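Local coordinates for putative hemin ABC transport system, membrane protein (Burkholderia cenocepacia J2315, PDB 5B57), which probably forms the membrane-spanning subunit of an ABC importer that carries haem across the bacterial inner membrane, at residues Y76-A81 against Q94-V99; V139-G144 against L296-L301; L266-L271 against L277-P282; C318-C323 against R328-G333. One frame throughout, in Å; residues are numbered along the deposited sequence. Where two conformers were deposited one is given.

Contact 1: Y76-A81 against Q94-V99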
loop_
_atom_site.group_PDB
_atom_site.type_symbol
_atom_site.label_atom_id
_atom_site.label_comp_id
_atom_site.label_asym_id
_atom_site.label_seq_id
_atom_site.Cartn_x
_atom_site.Cartn_y
_atom_site.Cartn_z
ATOM N N TYR A 76 -8.313 -32.490 34.372
ATOM C CA TYR A 76 -8.507 -33.897 34.769
ATOM C C TYR A 76 -7.460 -34.749 34.050
ATOM O O TYR A 76 -7.502 -34.869 32.820
ATOM C CB TYR A 76 -9.933 -34.343 34.405
ATOM C CG TYR A 76 -10.311 -35.802 34.663
ATOM C CD1 TYR A 76 -10.706 -36.220 35.924
ATOM C CD2 TYR A 76 -10.312 -36.753 33.633
ATOM C CE1 TYR A 76 -11.059 -37.547 36.169
ATOM C CE2 TYR A 76 -10.667 -38.091 33.873
ATOM C CZ TYR A 76 -11.039 -38.473 35.148
ATOM O OH TYR A 76 -11.396 -39.770 35.436
ATOM N N ARG A 77 -6.513 -35.328 34.797
ATOM C CA ARG A 77 -5.395 -36.042 34.174
ATOM C C ARG A 77 -5.693 -37.534 34.081
ATOM O O ARG A 77 -6.033 -38.175 35.076
ATOM C CB ARG A 77 -4.087 -35.830 34.940
ATOM C CG ARG A 77 -3.770 -34.397 35.260
ATOM C CD ARG A 77 -4.055 -33.553 34.062
ATOM N NE ARG A 77 -3.606 -32.179 34.221
ATOM C CZ ARG A 77 -2.651 -31.628 33.476
ATOM N NH1 ARG A 77 -2.054 -32.340 32.520
ATOM N NH2 ARG A 77 -2.307 -30.361 33.674
ATOM N N ILE A 78 -5.546 -38.092 32.890
ATOM C CA ILE A 78 -5.905 -39.487 32.694
ATOM C C ILE A 78 -5.058 -40.051 31.560
ATOM O O ILE A 78 -4.851 -39.369 30.547
ATOM C CB ILE A 78 -7.414 -39.620 32.445
ATOM C CG1 ILE A 78 -7.785 -41.077 32.230
ATOM C CG2 ILE A 78 -7.900 -38.736 31.290
ATOM C CD1 ILE A 78 -9.191 -41.325 32.577
ATOM N N PRO A 79 -4.499 -41.251 31.688
ATOM C CA PRO A 79 -3.647 -41.761 30.612
ATOM C C PRO A 79 -4.488 -42.172 29.415
ATOM O O PRO A 79 -5.706 -42.335 29.505
ATOM C CB PRO A 79 -2.937 -42.963 31.246
ATOM C CG PRO A 79 -3.161 -42.825 32.719
ATOM C CD PRO A 79 -4.439 -42.102 32.891
ATOM N N LEU A 80 -3.810 -42.310 28.274
ATOM C CA LEU A 80 -4.490 -42.738 27.054
ATOM C C LEU A 80 -5.314 -44.004 27.284
ATOM O O LEU A 80 -6.442 -44.114 26.788
ATOM C CB LEU A 80 -3.464 -42.957 25.945
ATOM C CG LEU A 80 -2.639 -41.755 25.508
ATOM C CD1 LEU A 80 -1.616 -42.183 24.443
ATOM C CD2 LEU A 80 -3.539 -40.607 25.016
ATOM N N ALA A 81 -4.768 -44.967 28.031
ATOM C CA ALA A 81 -5.481 -46.220 28.275
ATOM C C ALA A 81 -6.803 -45.982 29.003
ATOM O O ALA A 81 -7.876 -46.358 28.513
ATOM C CB ALA A 81 -4.590 -47.178 29.071
ATOM N N GLN A 94 -17.689 -44.333 34.630
ATOM C CA GLN A 94 -18.814 -43.507 34.200
ATOM C C GLN A 94 -18.561 -42.031 34.476
ATOM O O GLN A 94 -18.957 -41.169 33.682
ATOM C CB GLN A 94 -20.102 -43.972 34.874
ATOM C CG GLN A 94 -20.524 -45.300 34.358
ATOM C CD GLN A 94 -21.597 -45.950 35.177
ATOM O OE1 GLN A 94 -21.728 -45.723 36.389
ATOM N NE2 GLN A 94 -22.374 -46.790 34.521
ATOM N N GLN A 95 -17.897 -41.713 35.583
ATOM C CA GLN A 95 -17.591 -40.316 35.833
ATOM C C GLN A 95 -16.497 -39.824 34.905
ATOM O O GLN A 95 -16.537 -38.673 34.455
ATOM C CB GLN A 95 -17.191 -40.106 37.282
ATOM C CG GLN A 95 -16.541 -38.785 37.522
ATOM C CD GLN A 95 -16.470 -38.451 38.970
ATOM O OE1 GLN A 95 -17.444 -38.639 39.701
ATOM N NE2 GLN A 95 -15.314 -37.965 39.417
ATOM N N ALA A 96 -15.520 -40.677 34.592
ATOM C CA ALA A 96 -14.452 -40.259 33.687
ATOM C C ALA A 96 -14.985 -39.990 32.282
ATOM O O ALA A 96 -14.530 -39.062 31.609
ATOM C CB ALA A 96 -13.352 -41.312 33.651
ATOM N N ARG A 97 -15.950 -40.786 31.821
ATOM C CA ARG A 97 -16.586 -40.498 30.539
ATOM C C ARG A 97 -17.292 -39.142 30.562
ATOM O O ARG A 97 -17.289 -38.415 29.559
ATOM C CB ARG A 97 -17.564 -41.608 30.180
ATOM C CG ARG A 97 -18.296 -41.365 28.890
ATOM C CD ARG A 97 -18.956 -42.621 28.362
ATOM N NE ARG A 97 -19.426 -42.472 26.988
ATOM C CZ ARG A 97 -20.535 -41.818 26.648
ATOM N NH1 ARG A 97 -21.294 -41.245 27.588
ATOM N NH2 ARG A 97 -20.884 -41.729 25.365
ATOM N N ALA A 98 -17.882 -38.778 31.707
ATOM C CA ALA A 98 -18.595 -37.511 31.833
ATOM C C ALA A 98 -17.641 -36.311 31.815
ATOM O O ALA A 98 -17.929 -35.301 31.168
ATOM C CB ALA A 98 -19.431 -37.516 33.113
ATOM N N VAL A 99 -16.512 -36.388 32.522
ATOM C CA VAL A 99 -15.531 -35.308 32.453
ATOM C C VAL A 99 -14.961 -35.179 31.039
ATOM O O VAL A 99 -14.759 -34.068 30.538
ATOM C CB VAL A 99 -14.415 -35.528 33.497
ATOM C CG1 VAL A 99 -13.229 -34.624 33.201
ATOM C CG2 VAL A 99 -14.937 -35.285 34.910
#
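Y76 holds its CG anti to the backbone N (chi1 177°), and V99 does the same with its CG1 (chi1 166°); the two side chains thereby reach toward each other in the connection between helix 54-72 and helix 94-128 of this all-helical FecCD permease, which carries the short helix 80-87. Y76-P79 form the extended part of that connection, and L80-A81 begin helix 80-87, with P79 at its N-cap position. Segment 94-99 is the first turn and a half of the long helix 94-128. Y76 spans the V99 and A96 positions, about one turn apart. At the base of the ring, its CG lies 3.5 Å from V99 CG1, and V99 CB sits 4.2 Å above the ring plane, offset toward the rim. At the far end, the hydroxyl-bearing side of the ring passes A96 obliquely. I78, whose CB is directed toward helix 94-128, adds a looser touch on A96 through CD1 and also packs on A83. A96 in turn touches A86, so helix 80-87 closes over one flank. The contact is apolar apart from the tyrosine hydroxyl, and partly buried. I78 CD1 comes to 4.3 Å from A96 CB, while Y76 OH stands 3.1 Å from that same methyl.

Contact 2: V139-G144 against L296-L301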
loop_
_atom_site.group_PDB
_atom_site.type_symbol
_atom_site.label_atom_id
_atom_site.label_comp_id
_atom_site.label_asym_id
_atom_site.label_seq_id
_atom_site.Cartn_x
_atom_site.Cartn_y
_atom_site.Cartn_z
ATOM N N VAL A 139 -13.690 -7.849 7.335
ATOM C CA VAL A 139 -15.036 -7.918 6.767
ATOM C C VAL A 139 -15.985 -7.000 7.526
ATOM O O VAL A 139 -16.787 -6.273 6.929
ATOM C CB VAL A 139 -15.534 -9.377 6.775
ATOM C CG1 VAL A 139 -16.915 -9.468 6.144
ATOM C CG2 VAL A 139 -14.544 -10.273 6.052
ATOM N N GLY A 140 -15.908 -7.027 8.851
ATOM C CA GLY A 140 -16.736 -6.222 9.722
ATOM C C GLY A 140 -17.156 -7.053 10.908
ATOM O O GLY A 140 -17.536 -6.535 11.953
ATOM N N VAL A 141 -16.999 -8.367 10.766
ATOM C CA VAL A 141 -17.758 -9.304 11.582
ATOM C C VAL A 141 -17.288 -9.292 13.036
ATOM O O VAL A 141 -18.108 -9.363 13.956
ATOM C CB VAL A 141 -17.689 -10.709 10.954
ATOM C CG1 VAL A 141 -16.260 -11.171 10.853
ATOM C CG2 VAL A 141 -18.493 -11.672 11.730
ATOM N N SER A 142 -15.966 -9.185 13.267
ATOM C CA SER A 142 -15.436 -9.202 14.633
ATOM C C SER A 142 -16.042 -8.089 15.480
ATOM O O SER A 142 -16.464 -8.320 16.618
ATOM C CB SER A 142 -13.914 -9.057 14.625
ATOM O OG SER A 142 -13.294 -9.999 13.774
ATOM N N SER A 143 -16.083 -6.872 14.923
ATOM C CA SER A 143 -16.645 -5.715 15.609
ATOM C C SER A 143 -18.096 -5.931 15.985
ATOM O O SER A 143 -18.515 -5.615 17.106
ATOM C CB SER A 143 -16.556 -4.495 14.715
ATOM O OG SER A 143 -15.263 -4.364 14.201
ATOM N N GLY A 144 -18.898 -6.384 15.028
ATOM C CA GLY A 144 -20.305 -6.604 15.322
ATOM C C GLY A 144 -20.515 -7.644 16.405
ATOM O O GLY A 144 -21.428 -7.519 17.231
ATOM N N LEU A 296 -19.798 -15.481 7.779
ATOM C CA LEU A 296 -20.582 -16.550 8.379
ATOM C C LEU A 296 -19.732 -17.460 9.269
ATOM O O LEU A 296 -20.180 -17.833 10.363
ATOM C CB LEU A 296 -21.261 -17.332 7.260
ATOM C CG LEU A 296 -22.025 -18.556 7.700
ATOM C CD1 LEU A 296 -23.151 -18.107 8.605
ATOM C CD2 LEU A 296 -22.546 -19.311 6.495
ATOM N N ALA A 297 -18.500 -17.828 8.836
ATOM C CA ALA A 297 -17.639 -18.676 9.675
ATOM C C ALA A 297 -17.003 -17.924 10.854
ATOM O O ALA A 297 -17.051 -18.394 12.000
ATOM C CB ALA A 297 -16.540 -19.316 8.850
ATOM N N VAL A 298 -16.372 -16.778 10.594
ATOM C CA VAL A 298 -15.809 -15.978 11.679
ATOM C C VAL A 298 -16.902 -15.531 12.648
ATOM O O VAL A 298 -16.700 -15.521 13.870
ATOM C CB VAL A 298 -15.034 -14.781 11.099
ATOM C CG1 VAL A 298 -14.526 -13.875 12.211
ATOM C CG2 VAL A 298 -13.894 -15.271 10.248
ATOM N N GLY A 299 -18.070 -15.143 12.132
ATOM C CA GLY A 299 -19.120 -14.677 13.030
ATOM C C GLY A 299 -19.570 -15.764 13.984
ATOM O O GLY A 299 -19.798 -15.514 15.165
ATOM N N ALA A 300 -19.700 -16.990 13.480
ATOM C CA ALA A 300 -19.982 -18.119 14.347
ATOM C C ALA A 300 -18.903 -18.303 15.400
ATOM O O ALA A 300 -19.214 -18.664 16.537
ATOM C CB ALA A 300 -20.127 -19.388 13.514
ATOM N N LEU A 301 -17.639 -18.045 15.059
ATOM C CA LEU A 301 -16.541 -18.423 15.952
ATOM C C LEU A 301 -16.312 -17.394 17.045
ATOM O O LEU A 301 -16.178 -17.745 18.223
ATOM C CB LEU A 301 -15.263 -18.617 15.151
ATOM C CG LEU A 301 -15.352 -19.898 14.349
ATOM C CD1 LEU A 301 -14.244 -19.993 13.293
ATOM C CD2 LEU A 301 -15.300 -21.035 15.346
#
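V141 overlaps V298 and G299, setting one methyl on each: its CG1 lies 3.5 Å from V298 CG1, and its CG2 rests on the backbone of G299, 3.3 Å from the CA. The split follows from chi1 of 59°, which tucks CG1 between the backbone N and the carbonyl carbon and sends CG2 anti to N. V298 answers with the methyl that is itself anti to N (chi1 176°), and the two valines meet aslant rather than in line. Because G299 has no side chain, the helix offers a bare patch of backbone to the valine, and here the CA atoms of V141 and G299 are only 5.7 Å apart. S142 adds a marginal touch at the border, with its OG 4.4 Å from V298 CG1. The contact joins the start of helix 141-154 to the second half of helix 283-305, deep inside the FecCD bundle. V141 is the first residue of its helix; G140 before it occupies the N-cap position with a phi of 140°, a backbone setting natural to glycine. G299 O also accepts a hydrogen bond from S303 OG, one turn on in the same helix. Around this packing stand three further transmembrane helices: V141 leans on A181 of helix 168-188, V298 on T121 of helix 94-128, and A300, on another face of helix 283-305, touches both F174 of helix 168-188 and C251 of helix 242-260.

Contact 3: L266-L271 against L277-P282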
loop_
_atom_site.group_PDB
_atom_site.type_symbol
_atom_site.label_atom_id
_atom_site.label_comp_id
_atom_site.label_asym_id
_atom_site.label_seq_id
_atom_site.Cartn_x
_atom_site.Cartn_y
_atom_site.Cartn_z
ATOM N N LEU A 266 -10.329 -17.998 -7.130
ATOM C CA LEU A 266 -9.368 -17.270 -6.306
ATOM C C LEU A 266 -7.958 -17.403 -6.849
ATOM O O LEU A 266 -7.168 -16.453 -6.765
ATOM C CB LEU A 266 -9.420 -17.752 -4.857
ATOM C CG LEU A 266 -10.600 -17.268 -4.011
ATOM C CD1 LEU A 266 -10.671 -18.079 -2.720
ATOM C CD2 LEU A 266 -10.475 -15.782 -3.744
ATOM N N ASN A 267 -7.613 -18.568 -7.403
ATOM C CA ASN A 267 -6.276 -18.711 -7.962
ATOM C C ASN A 267 -6.111 -17.799 -9.153
ATOM O O ASN A 267 -5.066 -17.165 -9.304
ATOM C CB ASN A 267 -5.987 -20.154 -8.349
ATOM C CG ASN A 267 -5.410 -20.951 -7.203
ATOM O OD1 ASN A 267 -4.914 -20.383 -6.226
ATOM N ND2 ASN A 267 -5.474 -22.278 -7.308
ATOM N N ALA A 268 -7.155 -17.693 -9.986
ATOM C CA ALA A 268 -7.097 -16.831 -11.163
ATOM C C ALA A 268 -7.050 -15.360 -10.774
ATOM O O ALA A 268 -6.366 -14.573 -11.435
ATOM C CB ALA A 268 -8.279 -17.111 -12.092
ATOM N N LEU A 269 -7.751 -14.990 -9.698
ATOM C CA LEU A 269 -7.747 -13.624 -9.183
ATOM C C LEU A 269 -6.395 -13.190 -8.617
ATOM O O LEU A 269 -6.107 -11.988 -8.567
ATOM C CB LEU A 269 -8.824 -13.498 -8.121
ATOM C CG LEU A 269 -8.961 -12.143 -7.468
ATOM C CD1 LEU A 269 -9.319 -11.130 -8.535
ATOM C CD2 LEU A 269 -10.037 -12.248 -6.401
ATOM N N GLN A 270 -5.543 -14.141 -8.220
ATOM C CA GLN A 270 -4.192 -13.823 -7.772
ATOM C C GLN A 270 -3.324 -13.257 -8.876
ATOM O O GLN A 270 -2.187 -12.839 -8.610
ATOM C CB GLN A 270 -3.547 -15.077 -7.201
ATOM C CG GLN A 270 -4.237 -15.528 -5.965
ATOM C CD GLN A 270 -4.523 -14.330 -5.132
ATOM O OE1 GLN A 270 -3.596 -13.641 -4.695
ATOM N NE2 GLN A 270 -5.804 -14.001 -4.986
ATOM N N LEU A 271 -3.828 -13.231 -10.094
ATOM C CA LEU A 271 -3.088 -12.864 -11.280
ATOM C C LEU A 271 -3.249 -11.398 -11.616
ATOM O O LEU A 271 -2.499 -10.864 -12.440
ATOM C CB LEU A 271 -3.587 -13.755 -12.420
ATOM C CG LEU A 271 -2.703 -14.265 -13.518
ATOM C CD1 LEU A 271 -3.061 -15.682 -13.662
ATOM C CD2 LEU A 271 -3.131 -13.569 -14.745
ATOM N N LEU A 277 -10.755 -11.224 -14.665
ATOM C CA LEU A 277 -11.979 -10.905 -15.403
ATOM C C LEU A 277 -11.874 -11.331 -16.865
ATOM O O LEU A 277 -12.856 -11.801 -17.464
ATOM C CB LEU A 277 -12.262 -9.400 -15.297
ATOM C CG LEU A 277 -13.433 -8.702 -16.005
ATOM C CD1 LEU A 277 -13.594 -7.332 -15.395
ATOM C CD2 LEU A 277 -13.247 -8.531 -17.494
ATOM N N HIS A 278 -10.682 -11.167 -17.454
ATOM C CA HIS A 278 -10.441 -11.591 -18.829
ATOM C C HIS A 278 -10.475 -13.108 -18.978
ATOM O O HIS A 278 -10.777 -13.612 -20.063
ATOM C CB HIS A 278 -9.104 -11.041 -19.305
ATOM C CG HIS A 278 -9.132 -9.580 -19.613
ATOM N ND1 HIS A 278 -8.007 -8.788 -19.560
ATOM C CD2 HIS A 278 -10.149 -8.766 -19.982
ATOM C CE1 HIS A 278 -8.330 -7.545 -19.876
ATOM N NE2 HIS A 278 -9.625 -7.505 -20.136
ATOM N N LEU A 279 -10.142 -13.846 -17.914
ATOM C CA LEU A 279 -10.249 -15.301 -17.866
ATOM C C LEU A 279 -11.676 -15.793 -17.620
ATOM O O LEU A 279 -11.898 -17.012 -17.606
ATOM C CB LEU A 279 -9.317 -15.857 -16.779
ATOM C CG LEU A 279 -7.826 -15.874 -17.133
ATOM C CD1 LEU A 279 -6.938 -16.155 -15.923
ATOM C CD2 LEU A 279 -7.527 -16.868 -18.270
ATOM N N GLY A 280 -12.654 -14.887 -17.426
ATOM C CA GLY A 280 -14.045 -15.255 -17.194
ATOM C C GLY A 280 -14.505 -15.304 -15.735
ATOM O O GLY A 280 -15.693 -15.575 -15.486
ATOM N N VAL A 281 -13.609 -15.073 -14.776
ATOM C CA VAL A 281 -13.938 -15.051 -13.355
ATOM C C VAL A 281 -14.866 -13.870 -13.121
ATOM O O VAL A 281 -14.514 -12.741 -13.486
ATOM C CB VAL A 281 -12.675 -14.932 -12.483
ATOM C CG1 VAL A 281 -13.030 -14.794 -11.006
ATOM C CG2 VAL A 281 -11.769 -16.116 -12.680
ATOM N N PRO A 282 -16.011 -14.068 -12.564
ATOM C CA PRO A 282 -16.923 -12.944 -12.241
ATOM C C PRO A 282 -16.522 -12.232 -10.959
ATOM O O PRO A 282 -17.176 -12.338 -9.932
ATOM C CB PRO A 282 -18.271 -13.645 -12.087
ATOM C CG PRO A 282 -17.900 -14.987 -11.587
ATOM C CD PRO A 282 -16.641 -15.368 -12.309
#
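A268 points its CB at segment 277-282 and meets two branched side chains that reach it from different directions. V281 CG2 lies 3.7 Å and L279 CD1 4.2 Å from A268 CB, and the directions from that atom to the two methyls are roughly at right angles. V281 presents CG2, the methyl anti to its carbonyl carbon, while CG1 is anti to N (chi1 175°). L279 has its CG beside the backbone N (chi1 -75°), and the extended second torsion directs CD1 to A268 CB on a side different from V281. The turn between them is a Schellman motif: G280, with positive phi, ends helix 273-278 and redirects the chain, so that L279 before it and V281 after it both face helix 263-269. As in related importers, these two short helices are probably the coupling helices on the cytoplasmic side, where the ATPase subunit docks. Another protein chain does lie against them here, with an acidic side chain hydrogen-bonded to H278 NE2. Behind A268, Q270 NE2 is hydrogen-bonded to A127 O of helix 94-128 and, weakly, to L266 O, while N267 is bonded to D326 and Q327. The chemistry is therefore divided: apolar methyls pack helix 263-269 against the turn after helix 273-278, with no directional bond between the two segments, and the polar side chains tie the unit to the membrane bundle and to its partner protein.

Contact 4: C318-C323 against R328-G333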
loop_
_atom_site.group_PDB
_atom_site.type_symbol
_atom_site.label_atom_id
_atom_site.label_comp_id
_atom_site.label_asym_id
_atom_site.label_seq_id
_atom_site.Cartn_x
_atom_site.Cartn_y
_atom_site.Cartn_z
ATOM N N CYS A 318 2.373 -19.844 6.542
ATOM C CA CYS A 318 3.370 -20.908 6.547
ATOM C C CYS A 318 3.033 -21.959 5.506
ATOM O O CYS A 318 3.927 -22.460 4.809
ATOM C CB CYS A 318 3.482 -21.532 7.935
ATOM S SG CYS A 318 3.572 -20.321 9.270
ATOM N N VAL A 319 1.750 -22.299 5.385
ATOM C CA VAL A 319 1.358 -23.300 4.406
ATOM C C VAL A 319 1.735 -22.830 3.019
ATOM O O VAL A 319 2.161 -23.626 2.166
ATOM C CB VAL A 319 -0.144 -23.587 4.508
ATOM C CG1 VAL A 319 -0.597 -24.357 3.273
ATOM C CG2 VAL A 319 -0.480 -24.301 5.838
ATOM N N ARG A 320 1.630 -21.516 2.786
ATOM C CA ARG A 320 2.017 -20.951 1.490
ATOM C C ARG A 320 3.514 -21.129 1.223
ATOM O O ARG A 320 3.911 -21.651 0.173
ATOM C CB ARG A 320 1.629 -19.478 1.437
ATOM C CG ARG A 320 0.322 -19.188 0.742
ATOM C CD ARG A 320 0.278 -17.713 0.392
ATOM N NE ARG A 320 0.497 -16.902 1.584
ATOM C CZ ARG A 320 -0.480 -16.334 2.276
ATOM N NH1 ARG A 320 -1.743 -16.478 1.890
ATOM N NH2 ARG A 320 -0.196 -15.606 3.342
ATOM N N LEU A 321 4.359 -20.688 2.166
ATOM C CA LEU A 321 5.806 -20.861 2.059
ATOM C C LEU A 321 6.234 -22.319 1.939
ATOM O O LEU A 321 7.377 -22.581 1.549
ATOM C CB LEU A 321 6.492 -20.248 3.271
ATOM C CG LEU A 321 6.385 -18.728 3.268
ATOM C CD1 LEU A 321 6.398 -18.126 4.690
ATOM C CD2 LEU A 321 7.502 -18.139 2.394
ATOM N N ALA A 322 5.367 -23.276 2.288
ATOM C CA ALA A 322 5.683 -24.685 2.091
ATOM C C ALA A 322 5.141 -25.235 0.788
ATOM O O ALA A 322 5.686 -26.210 0.275
ATOM C CB ALA A 322 5.151 -25.532 3.254
ATOM N N CYS A 323 4.085 -24.658 0.230
ATOM C CA CYS A 323 3.458 -25.292 -0.920
ATOM C C CYS A 323 3.052 -24.304 -2.010
ATOM O O CYS A 323 2.429 -24.724 -3.004
ATOM C CB CYS A 323 2.237 -26.104 -0.470
ATOM S SG CYS A 323 2.462 -27.030 1.087
ATOM N N ARG A 328 -5.932 -24.418 -3.968
ATOM C CA ARG A 328 -6.382 -25.793 -3.778
ATOM C C ARG A 328 -5.611 -26.505 -2.674
ATOM O O ARG A 328 -6.135 -27.392 -2.017
ATOM C CB ARG A 328 -6.289 -26.547 -5.115
ATOM C CG ARG A 328 -7.623 -26.740 -5.866
ATOM C CD ARG A 328 -7.501 -26.515 -7.398
ATOM N NE ARG A 328 -6.664 -27.494 -8.113
ATOM C CZ ARG A 328 -5.559 -27.196 -8.804
ATOM N NH1 ARG A 328 -5.127 -25.937 -8.892
ATOM N NH2 ARG A 328 -4.885 -28.163 -9.418
ATOM N N ILE A 329 -4.339 -26.114 -2.457
ATOM C CA ILE A 329 -3.557 -26.611 -1.323
ATOM C C ILE A 329 -3.760 -25.749 -0.078
ATOM O O ILE A 329 -3.909 -26.262 1.033
ATOM C CB ILE A 329 -2.061 -26.662 -1.690
ATOM C CG1 ILE A 329 -1.830 -27.622 -2.834
ATOM C CG2 ILE A 329 -1.215 -27.039 -0.479
ATOM C CD1 ILE A 329 -0.555 -27.323 -3.642
ATOM N N VAL A 330 -3.729 -24.423 -0.232
ATOM C CA VAL A 330 -3.532 -23.549 0.921
ATOM C C VAL A 330 -4.760 -23.545 1.821
ATOM O O VAL A 330 -4.638 -23.469 3.047
ATOM C CB VAL A 330 -3.172 -22.128 0.467
ATOM C CG1 VAL A 330 -3.331 -21.136 1.643
ATOM C CG2 VAL A 330 -1.784 -22.104 -0.121
ATOM N N LEU A 331 -5.969 -23.625 1.234
ATOM C CA LEU A 331 -7.168 -23.458 2.053
ATOM C C LEU A 331 -7.394 -24.638 2.988
ATOM O O LEU A 331 -7.623 -24.402 4.188
ATOM C CB LEU A 331 -8.380 -23.171 1.167
ATOM C CG LEU A 331 -9.607 -22.796 2.006
ATOM C CD1 LEU A 331 -10.254 -21.549 1.459
ATOM C CD2 LEU A 331 -10.624 -23.916 2.016
ATOM N N PRO A 332 -7.331 -25.901 2.548
ATOM C CA PRO A 332 -7.273 -26.999 3.530
ATOM C C PRO A 332 -5.971 -27.037 4.315
ATOM O O PRO A 332 -5.977 -27.453 5.482
ATOM C CB PRO A 332 -7.433 -28.255 2.662
ATOM C CG PRO A 332 -6.912 -27.861 1.363
ATOM C CD PRO A 332 -7.325 -26.427 1.171
ATOM N N GLY A 333 -4.855 -26.640 3.690
ATOM C CA GLY A 333 -3.585 -26.611 4.393
ATOM C C GLY A 333 -3.607 -25.659 5.565
ATOM O O GLY A 333 -3.192 -26.005 6.673
#
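The contact is the closed end of an antiparallel helical hairpin in the FecCD bundle, where helix 311-323 ends and, after a short turn, helix 327-352 runs back at a marked slant. The axes of the two short segments approach to 9.2 Å at an angle of 143°. V319 is the central group, wedged against the backbone of the second helix with both methyls at work. Its CG1, anti to the backbone N (chi1 166°), lies 3.8 Å from V330 CA, and its CG2 faces the carbonyl of G333, with G333 O 3.3 Å away. G333 contributes backbone alone, and its CA comes to 5.9 Å from that of V319. Just before it, P332 has no N-H to give to the preceding turn, and the helix kinks there. Nearer the connecting turn, C323 and I329 close the hairpin: I329 CG2 sits on the cysteine's CB, with SG a little farther off. On another flank, the aliphatic part of R320 crosses V330 at a slant before the chain bends at chi3 (-55°). That bend takes the guanidinium off toward Q126 and H317, both hydrogen-bonded to NH2, so the charged end is occupied by polar partners while its stem packs on V330. R320 also packs on an aromatic side chain of another protein chain, and V330 on A123 of helix 94-128. The closest approach of the arginine to the second helix is R320 CG to V330 CG2, 3.7 Å.

Contact 2 lies deepest, its centre about 9 Å from the centre of the chain, and joins helices far apart in sequence; the other three link near neighbours. Contact 4 is buried farther out, its centre about 17 Å from that of the chain. Contacts 1 and 3 lie on opposite sides of the centre, the first partly open, the second buried. Contacts 3 and 4 touch, N267 ND2 lying 4.0 Å from R328 N, and both also meet another protein. Helix 283-305 serves contact 2 and covers contact 3, while helix 94-128 enters contact 1 and borders the others. All four are mainly apolar across their segments: an aromatic ring in contact 1, glycine backbones in contacts 2 and 4, methyls in contact 3.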